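Pseudouridylate synthase RPUSD4, mitochondrial (Homo sapiens, PDB 5UBA) catalyses the isomerization of uridine to pseudouridine in mitochondrial RNAs, including 16S ribosomal RNA, a modification required for assembly of a functional mitochondrial ribosome. Local coordinates at residues A[109-114]-A[257-262]; A[173-178]-A[189-194]. All coordinates share one frame; numbering follows the deposited sequence. Where two conformers were deposited one is given.

Overall arrangement
Following the chain from its N terminus, helix 96-107 ends in a tight turn and strand 112-120 begins with contact 1, whose second segment, 257-262 on strand 252-259, lies 143 residues further on at the closest ends. Contact 1 thus closes a long loop, and contact 2 lies wholly within it: there strand 175-182 folds back on strand 186-193 as a beta hairpin. Both belong to one mixed sheet of the RluA-type pseudouridine synthase domain, in which strand 112-120 stands between 252-259 and 186-193. The centres of the contacts are 15 Å apart. They meet where Lys-114 NZ lies 2.7 Å from Gln-192 OE1, a probable hydrogen bond linking the long-range pair to the hairpin.

Contact 1: A[109-114]-A[257-262]; sequences RQVVKK and LILPAL
Val-112 and Ile-258 face each other as an antiparallel hydrogen-bonded pair, the short strands running at 172°, a long-range pairing within the mixed sheet of the RluA-type synthase domain. Val-112 N reaches Ile-258 O at 3.1 Å, and Ile-258 N returns a bond of 2.9 Å to Val-112 O. On their face of the sheet the two beta-branched residues, well suited to extended backbone, meet through their CB atoms. Val-111 works on the other side, with both methyls engaged. Its CG1 lies opposite the backbone N (chi1 -179°), which leaves CG2 beside that N and spreads the fork over two leucines. CG2 lies alongside Leu-259 CD2 at 3.6 Å, the two side chains pointing the same way, while CG1 meets Leu-257 CD2 at 3.8 Å on a slanting approach. That same leucine methyl also touches Lys-113 CG, 3.7 Å away, so the aliphatic base of the lysine extends the apolar patch. Farther out the lysine chain bends at chi3 (-68°), and its NZ is hydrogen-bonded to Thr-195 O. Beyond the paired residues a water bridges the backbones, donating to Gln-110 O and to Ile-258 O. Pro-260, lacking an N-H, suits the strand end; its ring edges up to Gln-110 through CD and CG, with CD 3.4 Å from Gln-110 O. Arg-109, at positive phi, is the C-prime residue of the Schellman motif that ends helix 96-107. From that helix, Leu-105 packs on Val-111, Gln-110 and Pro-260. Val-89 and Val-91 of strand 89-93 touch Leu-257, packing this sheet against the four-stranded antiparallel one. Strand 186-193 flanks 112-114 through Gln-192 and Pro-193, and strand 269-272 pairs with 257-259 through backbone bonds of Leu-259 with Leu-269 and Leu-257 with Leu-271.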
ATOM      1  N   ARG A 109      -0.922  -1.810  17.246  1.00 21.56           N
ATOM      2  CA  ARG A 109      -1.973  -2.447  16.425  1.00 21.29           C
ATOM      3  C   ARG A 109      -3.401  -2.030  16.760  1.00 20.59           C
ATOM      4  O   ARG A 109      -4.351  -2.831  16.672  1.00 21.71           O
ATOM      5  CB  ARG A 109      -1.804  -3.964  16.420  1.00 23.01           C
ATOM      6  CG  ARG A 109      -0.429  -4.388  15.972  1.00 25.32           C
ATOM      7  CD  ARG A 109      -0.301  -5.891  15.874  1.00 28.35           C
ATOM      8  NE  ARG A 109       1.106  -6.286  15.804  1.00 31.10           N
ATOM      9  CZ  ARG A 109       1.543  -7.542  15.789  1.00 33.43           C
ATOM     10  NH1 ARG A 109       0.692  -8.568  15.799  1.00 36.04           N
ATOM     11  NH2 ARG A 109       2.854  -7.773  15.725  1.00 39.52           N
ATOM     12  N   GLN A 110      -3.565  -0.765  17.147  1.00 18.63           N
ATOM     13  CA  GLN A 110      -4.843  -0.218  17.501  1.00 20.44           C
ATOM     14  C   GLN A 110      -5.500   0.468  16.313  1.00 19.61           C
ATOM     15  O   GLN A 110      -6.622   0.918  16.461  1.00 23.15           O
ATOM     16  CB  GLN A 110      -4.725   0.765  18.675  1.00 21.15           C
ATOM     17  CG  GLN A 110      -4.298   0.107  19.999  1.00 22.53           C
ATOM     18  CD  GLN A 110      -4.182   1.134  21.122  1.00 22.07           C
ATOM     19  OE1 GLN A 110      -3.092   1.410  21.637  1.00 26.94           O
ATOM     20  NE2 GLN A 110      -5.286   1.752  21.439  1.00 24.81           N
ATOM     21  N   VAL A 111      -4.812   0.556  15.170  1.00 19.93           N
ATOM     22  CA  VAL A 111      -5.372   1.221  13.983  1.00 18.86           C
ATOM     23  C   VAL A 111      -5.762   0.191  12.937  1.00 19.10           C
ATOM     24  O   VAL A 111      -4.923  -0.670  12.564  1.00 22.48           O
ATOM     25  CB  VAL A 111      -4.329   2.156  13.324  1.00 19.03           C
ATOM     26  CG1 VAL A 111      -4.896   2.860  12.109  1.00 20.69           C
ATOM     27  CG2 VAL A 111      -3.837   3.178  14.323  1.00 19.33           C
ATOM     28  N   VAL A 112      -6.989   0.299  12.430  1.00 17.30           N
ATOM     29  CA  VAL A 112      -7.437  -0.595  11.367  1.00 17.45           C
ATOM     30  C   VAL A 112      -6.920   0.026  10.065  1.00 15.88           C
ATOM     31  O   VAL A 112      -7.270   1.169   9.761  1.00 17.98           O
ATOM     32  CB  VAL A 112      -8.964  -0.691  11.303  1.00 18.43           C
ATOM     33  CG1 VAL A 112      -9.394  -1.518  10.092  1.00 19.11           C
ATOM     34  CG2 VAL A 112      -9.527  -1.278  12.591  1.00 19.70           C
ATOM     35  N   LYS A 113      -6.119  -0.724   9.319  1.00 15.49           N
ATOM     36  CA  LYS A 113      -5.515  -0.284   8.057  1.00 15.54           C
ATOM     37  C   LYS A 113      -6.117  -1.140   6.955  1.00 15.09           C
ATOM     38  O   LYS A 113      -5.928  -2.351   6.989  1.00 16.20           O
ATOM     39  CB  LYS A 113      -3.993  -0.534   8.057  1.00 17.03           C
ATOM     40  CG  LYS A 113      -3.181   0.213   9.104  1.00 18.62           C
ATOM     41  CD  LYS A 113      -1.720  -0.249   9.182  1.00 19.06           C
ATOM     42  CE  LYS A 113      -1.541  -1.663   9.708  1.00 20.28           C
ATOM     43  NZ  LYS A 113      -0.156  -2.183   9.619  1.00 21.84           N
ATOM     44  N   LYS A 114      -6.841  -0.542   6.007  1.00 14.59           N
ATOM     45  CA  LYS A 114      -7.415  -1.276   4.869  0.50 15.50           C
ATOM     46  C   LYS A 114      -6.801  -0.782   3.569  1.00 14.51           C
ATOM     47  O   LYS A 114      -6.715   0.421   3.357  1.00 14.65           O
ATOM     48  CB  LYS A 114      -8.924  -1.084   4.781  0.50 17.42           C
ATOM     49  CG  LYS A 114      -9.727  -1.515   6.001  0.50 19.19           C
ATOM     50  CD  LYS A 114      -9.685  -3.018   6.210  0.50 21.65           C
ATOM     51  CE  LYS A 114     -10.714  -3.437   7.249  0.50 23.02           C
ATOM     52  NZ  LYS A 114     -10.832  -4.912   7.425  0.50 24.62           N
ATOM     53  N   LEU A 257      -8.312   4.179   7.028  1.00 14.87           N
ATOM     54  CA  LEU A 257      -7.697   4.063   8.347  1.00 16.23           C
ATOM     55  C   LEU A 257      -8.740   4.357   9.383  1.00 16.54           C
ATOM     56  O   LEU A 257      -9.439   5.362   9.257  1.00 17.71           O
ATOM     57  CB  LEU A 257      -6.598   5.109   8.540  1.00 18.01           C
ATOM     58  CG  LEU A 257      -5.230   4.928   7.947  1.00 19.35           C
ATOM     59  CD1 LEU A 257      -4.331   6.070   8.401  1.00 21.14           C
ATOM     60  CD2 LEU A 257      -4.608   3.583   8.343  1.00 19.50           C
ATOM     61  N   ILE A 258      -8.855   3.518  10.405  1.00 16.47           N
ATOM     62  CA  ILE A 258      -9.762   3.822  11.518  1.00 18.93           C
ATOM     63  C   ILE A 258      -8.865   3.987  12.748  1.00 18.98           C
ATOM     64  O   ILE A 258      -8.200   3.034  13.166  1.00 19.39           O
ATOM     65  CB  ILE A 258     -10.848   2.756  11.740  1.00 19.34           C
ATOM     66  CG1 ILE A 258     -11.602   2.462  10.427  1.00 20.35           C
ATOM     67  CG2 ILE A 258     -11.810   3.226  12.840  1.00 19.79           C
ATOM     68  CD1 ILE A 258     -12.587   1.313  10.541  1.00 22.48           C
ATOM     69  N   LEU A 259      -8.819   5.214  13.272  1.00 21.61           N
ATOM     70  CA  LEU A 259      -7.974   5.572  14.411  1.00 23.24           C
ATOM     71  C   LEU A 259      -8.875   5.641  15.641  1.00 24.24           C
ATOM     72  O   LEU A 259      -9.942   6.243  15.580  1.00 25.05           O
ATOM     73  CB  LEU A 259      -7.351   6.960  14.231  1.00 25.10           C
ATOM     74  CG  LEU A 259      -6.251   7.204  13.217  1.00 27.10           C
ATOM     75  CD1 LEU A 259      -5.985   8.706  13.097  1.00 28.62           C
ATOM     76  CD2 LEU A 259      -4.988   6.511  13.674  1.00 28.12           C
ATOM     77  N   PRO A 260      -8.441   5.057  16.768  1.00 26.15           N
ATOM     78  CA  PRO A 260      -9.193   5.276  18.004  1.00 28.99           C
ATOM     79  C   PRO A 260      -9.141   6.742  18.429  1.00 31.13           C
ATOM     80  O   PRO A 260      -8.336   7.529  17.899  1.00 29.50           O
ATOM     81  CB  PRO A 260      -8.498   4.355  19.022  1.00 29.29           C
ATOM     82  CG  PRO A 260      -7.174   4.052  18.458  1.00 29.01           C
ATOM     83  CD  PRO A 260      -7.235   4.247  16.966  1.00 27.02           C
ATOM     84  N   ALA A 261     -10.020   7.117  19.355  1.00 37.44           N
ATOM     85  CA  ALA A 261     -10.100   8.504  19.836  1.00 41.34           C
ATOM     86  C   ALA A 261      -8.760   8.979  20.408  1.00 41.55           C
ATOM     87  O   ALA A 261      -8.075   8.229  21.106  1.00 44.17           O
ATOM     88  CB  ALA A 261     -11.198   8.640  20.883  1.00 43.50           C
ATOM     89  N   LEU A 262      -8.387  10.213  20.077  1.00 44.66           N
ATOM     90  CA  LEU A 262      -7.093  10.775  20.474  1.00 46.99           C
ATOM     91  C   LEU A 262      -7.198  11.608  21.749  1.00 49.29           C
ATOM     92  O   LEU A 262      -6.279  11.597  22.573  1.00 51.17           O
ATOM     93  CB  LEU A 262      -6.502  11.604  19.324  1.00 47.54           C
ATOM     94  CG  LEU A 262      -6.022  10.788  18.112  1.00 46.72           C
ATOM     95  CD1 LEU A 262      -5.727  11.699  16.928  1.00 47.89           C
ATOM     96  CD2 LEU A 262      -4.795   9.950  18.459  1.00 46.21           C
TER
HETATM   97  O   HOH W   1      -9.306   1.512  15.292  1.00 28.73           O

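Contact 2: A[173-178]-A[189-194]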
ATOM      1  N   ALA A 173       4.202 -12.059  10.360  1.00 22.42           N
ATOM      2  CA  ALA A 173       3.511 -11.291   9.320  1.00 21.85           C
ATOM      3  C   ALA A 173       2.146 -11.909   9.101  1.00 19.79           C
ATOM      4  O   ALA A 173       2.035 -13.105   8.820  1.00 21.81           O
ATOM      5  CB  ALA A 173       4.321 -11.317   8.032  1.00 22.48           C
ATOM      6  N   VAL A 174       1.102 -11.091   9.233  1.00 19.05           N
ATOM      7  CA  VAL A 174      -0.269 -11.528   9.111  1.00 19.39           C
ATOM      8  C   VAL A 174      -1.047 -10.504   8.294  1.00 18.28           C
ATOM      9  O   VAL A 174      -1.103  -9.320   8.636  1.00 18.54           O
ATOM     10  CB  VAL A 174      -0.904 -11.639  10.488  1.00 20.28           C
ATOM     11  CG1 VAL A 174      -2.356 -12.052  10.383  1.00 21.12           C
ATOM     12  CG2 VAL A 174      -0.090 -12.609  11.338  1.00 21.42           C
ATOM     13  N   THR A 175      -1.673 -10.996   7.230  1.00 18.12           N
ATOM     14  CA  THR A 175      -2.519 -10.207   6.328  1.00 18.03           C
ATOM     15  C   THR A 175      -3.873 -10.866   6.202  1.00 17.58           C
ATOM     16  O   THR A 175      -3.941 -12.026   5.783  1.00 19.48           O
ATOM     17  CB  THR A 175      -1.879 -10.177   4.929  1.00 18.32           C
ATOM     18  OG1 THR A 175      -0.565  -9.628   5.014  1.00 18.23           O
ATOM     19  CG2 THR A 175      -2.721  -9.359   3.958  1.00 19.76           C
ATOM     20  N   GLN A 176      -4.943 -10.157   6.537  1.00 15.82           N
ATOM     21  CA  GLN A 176      -6.299 -10.617   6.255  1.00 17.13           C
ATOM     22  C   GLN A 176      -6.656 -10.136   4.863  1.00 16.77           C
ATOM     23  O   GLN A 176      -6.255  -9.034   4.466  1.00 17.12           O
ATOM     24  CB  GLN A 176      -7.286 -10.098   7.301  1.00 19.12           C
ATOM     25  CG  GLN A 176      -6.919 -10.653   8.670  1.00 22.11           C
ATOM     26  CD  GLN A 176      -7.769 -10.165   9.816  1.00 25.82           C
ATOM     27  OE1 GLN A 176      -8.766  -9.453   9.643  1.00 30.16           O
ATOM     28  NE2 GLN A 176      -7.382 -10.576  11.020  1.00 29.46           N
ATOM     29  N   TYR A 177      -7.437 -10.919   4.128  1.00 16.54           N
ATOM     30  CA  TYR A 177      -7.882 -10.508   2.797  1.00 15.69           C
ATOM     31  C   TYR A 177      -9.277 -10.953   2.483  1.00 16.01           C
ATOM     32  O   TYR A 177      -9.749 -11.946   3.021  1.00 16.67           O
ATOM     33  CB  TYR A 177      -6.924 -10.999   1.724  1.00 15.25           C
ATOM     34  CG  TYR A 177      -7.017 -12.487   1.479  1.00 15.77           C
ATOM     35  CD1 TYR A 177      -6.271 -13.391   2.226  1.00 16.57           C
ATOM     36  CD2 TYR A 177      -7.866 -12.978   0.494  1.00 16.65           C
ATOM     37  CE1 TYR A 177      -6.380 -14.765   2.002  1.00 16.24           C
ATOM     38  CE2 TYR A 177      -7.964 -14.342   0.252  1.00 16.66           C
ATOM     39  CZ  TYR A 177      -7.211 -15.221   1.008  1.00 16.58           C
ATOM     40  OH  TYR A 177      -7.324 -16.607   0.791  1.00 17.81           O
ATOM     41  N   GLN A 178      -9.925 -10.212   1.594  1.00 16.07           N
ATOM     42  CA  GLN A 178     -11.265 -10.508   1.132  1.00 17.29           C
ATOM     43  C   GLN A 178     -11.385 -10.022  -0.294  1.00 16.02           C
ATOM     44  O   GLN A 178     -11.219  -8.816  -0.557  1.00 16.02           O
ATOM     45  CB  GLN A 178     -12.269  -9.746   1.998  1.00 19.36           C
ATOM     46  CG  GLN A 178     -13.698  -9.743   1.509  1.00 21.53           C
ATOM     47  CD  GLN A 178     -14.343 -11.082   1.629  1.00 25.15           C
ATOM     48  OE1 GLN A 178     -14.581 -11.552   2.741  1.00 28.80           O
ATOM     49  NE2 GLN A 178     -14.647 -11.710   0.492  1.00 27.01           N
ATOM     50  N   VAL A 189      -9.224  -6.716  -4.367  1.00 13.99           N
ATOM     51  CA  VAL A 189      -9.043  -7.392  -3.090  1.00 13.98           C
ATOM     52  C   VAL A 189      -8.834  -6.357  -1.988  1.00 14.01           C
ATOM     53  O   VAL A 189      -8.000  -5.460  -2.139  1.00 14.04           O
ATOM     54  CB  VAL A 189      -7.839  -8.359  -3.107  1.00 13.43           C
ATOM     55  CG1 VAL A 189      -7.738  -9.167  -1.814  1.00 14.34           C
ATOM     56  CG2 VAL A 189      -7.881  -9.286  -4.326  1.00 14.54           C
ATOM     57  N   GLU A 190      -9.591  -6.499  -0.897  1.00 14.45           N
ATOM     58  CA  GLU A 190      -9.383  -5.704   0.311  1.00 15.31           C
ATOM     59  C   GLU A 190      -8.403  -6.436   1.212  1.00 16.09           C
ATOM     60  O   GLU A 190      -8.547  -7.638   1.467  1.00 16.71           O
ATOM     61  CB  GLU A 190     -10.709  -5.459   1.038  1.00 17.70           C
ATOM     62  CG  GLU A 190     -10.619  -4.443   2.181  1.00 20.61           C
ATOM     63  CD  GLU A 190     -11.993  -3.859   2.600  1.00 24.16           C
ATOM     64  OE1 GLU A 190     -12.665  -4.581   3.391  1.00 23.44           O
ATOM     65  OE2 GLU A 190     -12.433  -2.709   2.187  1.00 24.62           O
ATOM     66  N   LEU A 191      -7.389  -5.719   1.675  1.00 15.23           N
ATOM     67  CA  LEU A 191      -6.318  -6.279   2.484  1.00 15.72           C
ATOM     68  C   LEU A 191      -6.232  -5.535   3.791  1.00 16.15           C
ATOM     69  O   LEU A 191      -6.325  -4.299   3.810  1.00 15.87           O
ATOM     70  CB  LEU A 191      -5.008  -6.089   1.744  1.00 16.61           C
ATOM     71  CG  LEU A 191      -4.971  -6.667   0.321  1.00 18.22           C
ATOM     72  CD1 LEU A 191      -3.869  -6.058  -0.500  1.00 20.83           C
ATOM     73  CD2 LEU A 191      -4.835  -8.167   0.431  1.00 18.69           C
ATOM     74  N   GLN A 192      -5.993  -6.267   4.870  1.00 16.85           N
ATOM     75  CA  GLN A 192      -5.762  -5.646   6.161  1.00 17.55           C
ATOM     76  C   GLN A 192      -4.515  -6.266   6.714  1.00 18.37           C
ATOM     77  O   GLN A 192      -4.580  -7.382   7.267  1.00 19.70           O
ATOM     78  CB  GLN A 192      -6.949  -5.802   7.121  1.00 18.76           C
ATOM     79  CG  GLN A 192      -6.619  -5.189   8.484  1.00 20.03           C
ATOM     80  CD  GLN A 192      -7.753  -5.168   9.474  1.00 22.35           C
ATOM     81  OE1 GLN A 192      -8.887  -5.526   9.179  1.00 24.29           O
ATOM     82  NE2 GLN A 192      -7.432  -4.730  10.687  1.00 22.34           N
ATOM     83  N   PRO A 193      -3.380  -5.558   6.600  1.00 17.73           N
ATOM     84  CA  PRO A 193      -2.167  -6.009   7.281  1.00 17.86           C
ATOM     85  C   PRO A 193      -2.392  -5.795   8.792  1.00 19.70           C
ATOM     86  O   PRO A 193      -2.774  -4.687   9.226  1.00 19.64           O
ATOM     87  CB  PRO A 193      -1.073  -5.114   6.710  1.00 18.92           C
ATOM     88  CG  PRO A 193      -1.794  -3.869   6.274  1.00 18.61           C
ATOM     89  CD  PRO A 193      -3.208  -4.231   5.957  1.00 18.15           C
ATOM     90  N   ILE A 194      -2.271  -6.866   9.570  1.00 18.27           N
ATOM     91  CA  ILE A 194      -2.406  -6.768  11.016  1.00 20.41           C
ATOM     92  C   ILE A 194      -1.076  -6.335  11.589  1.00 18.95           C
ATOM     93  O   ILE A 194      -1.011  -5.427  12.423  1.00 19.94           O
ATOM     94  CB  ILE A 194      -2.834  -8.117  11.631  1.00 20.99           C
ATOM     95  CG1 ILE A 194      -4.167  -8.588  11.014  1.00 22.13           C
ATOM     96  CG2 ILE A 194      -2.885  -8.007  13.151  1.00 21.38           C
ATOM     97  CD1 ILE A 194      -5.350  -7.655  11.186  1.00 22.99           C
TER
HETATM   98  O   HOH W   2      -9.947  -7.774   7.437  1.00 29.62           O
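Five backbone hydrogen bonds join 173-178 to 189-194 as antiparallel strands at 165°, from Ile-194 N to Val-174 O (2.9 Å), through the reciprocal pair between Gln-176 and Gln-192, to that between Gln-178 and Glu-190. The side chains of Gln-176 and Gln-192 run side by side, pointing the same way, with amide planes 53° apart. The two OE1 atoms do not bond directly: a water donates to each at 3.0 Å, and Gln-192 OE1 probably also accepts from Lys-114 NZ. Long polar side chains suit this more open face. Ile-194 lies across the end of Gln-176, its CD1 3.6 Å from Gln-176 NE2, while its CG1 meets Val-174 CG1 at 4.0 Å. With CG1 beside the backbone N, a second turn in the same sense (chi2 -59°) brings CD1 up to the amide. Replacing Ile-194 by an alanine removes CG1, CG2 and CD1, and would probably open a gap beside Val-174 and leave the Gln-176 amide freer to turn. On the other face, Leu-191 CD2 packs against Tyr-177 CB at 3.7 Å, while the tyrosine ring extends on past this contact, and its OH bonds Pro-125 O. Thr-175, beta-branched as suits a strand, has its buried OG1 satisfied by His-204 and Gln-200. Helix 200-209 covers Thr-175, Tyr-177 and Leu-191 through Leu-201, Leu-209 and Leu-205. The hairpin continues the sheet through strand 127-130 beside 175-178 and strand 112-120 beside 189-193.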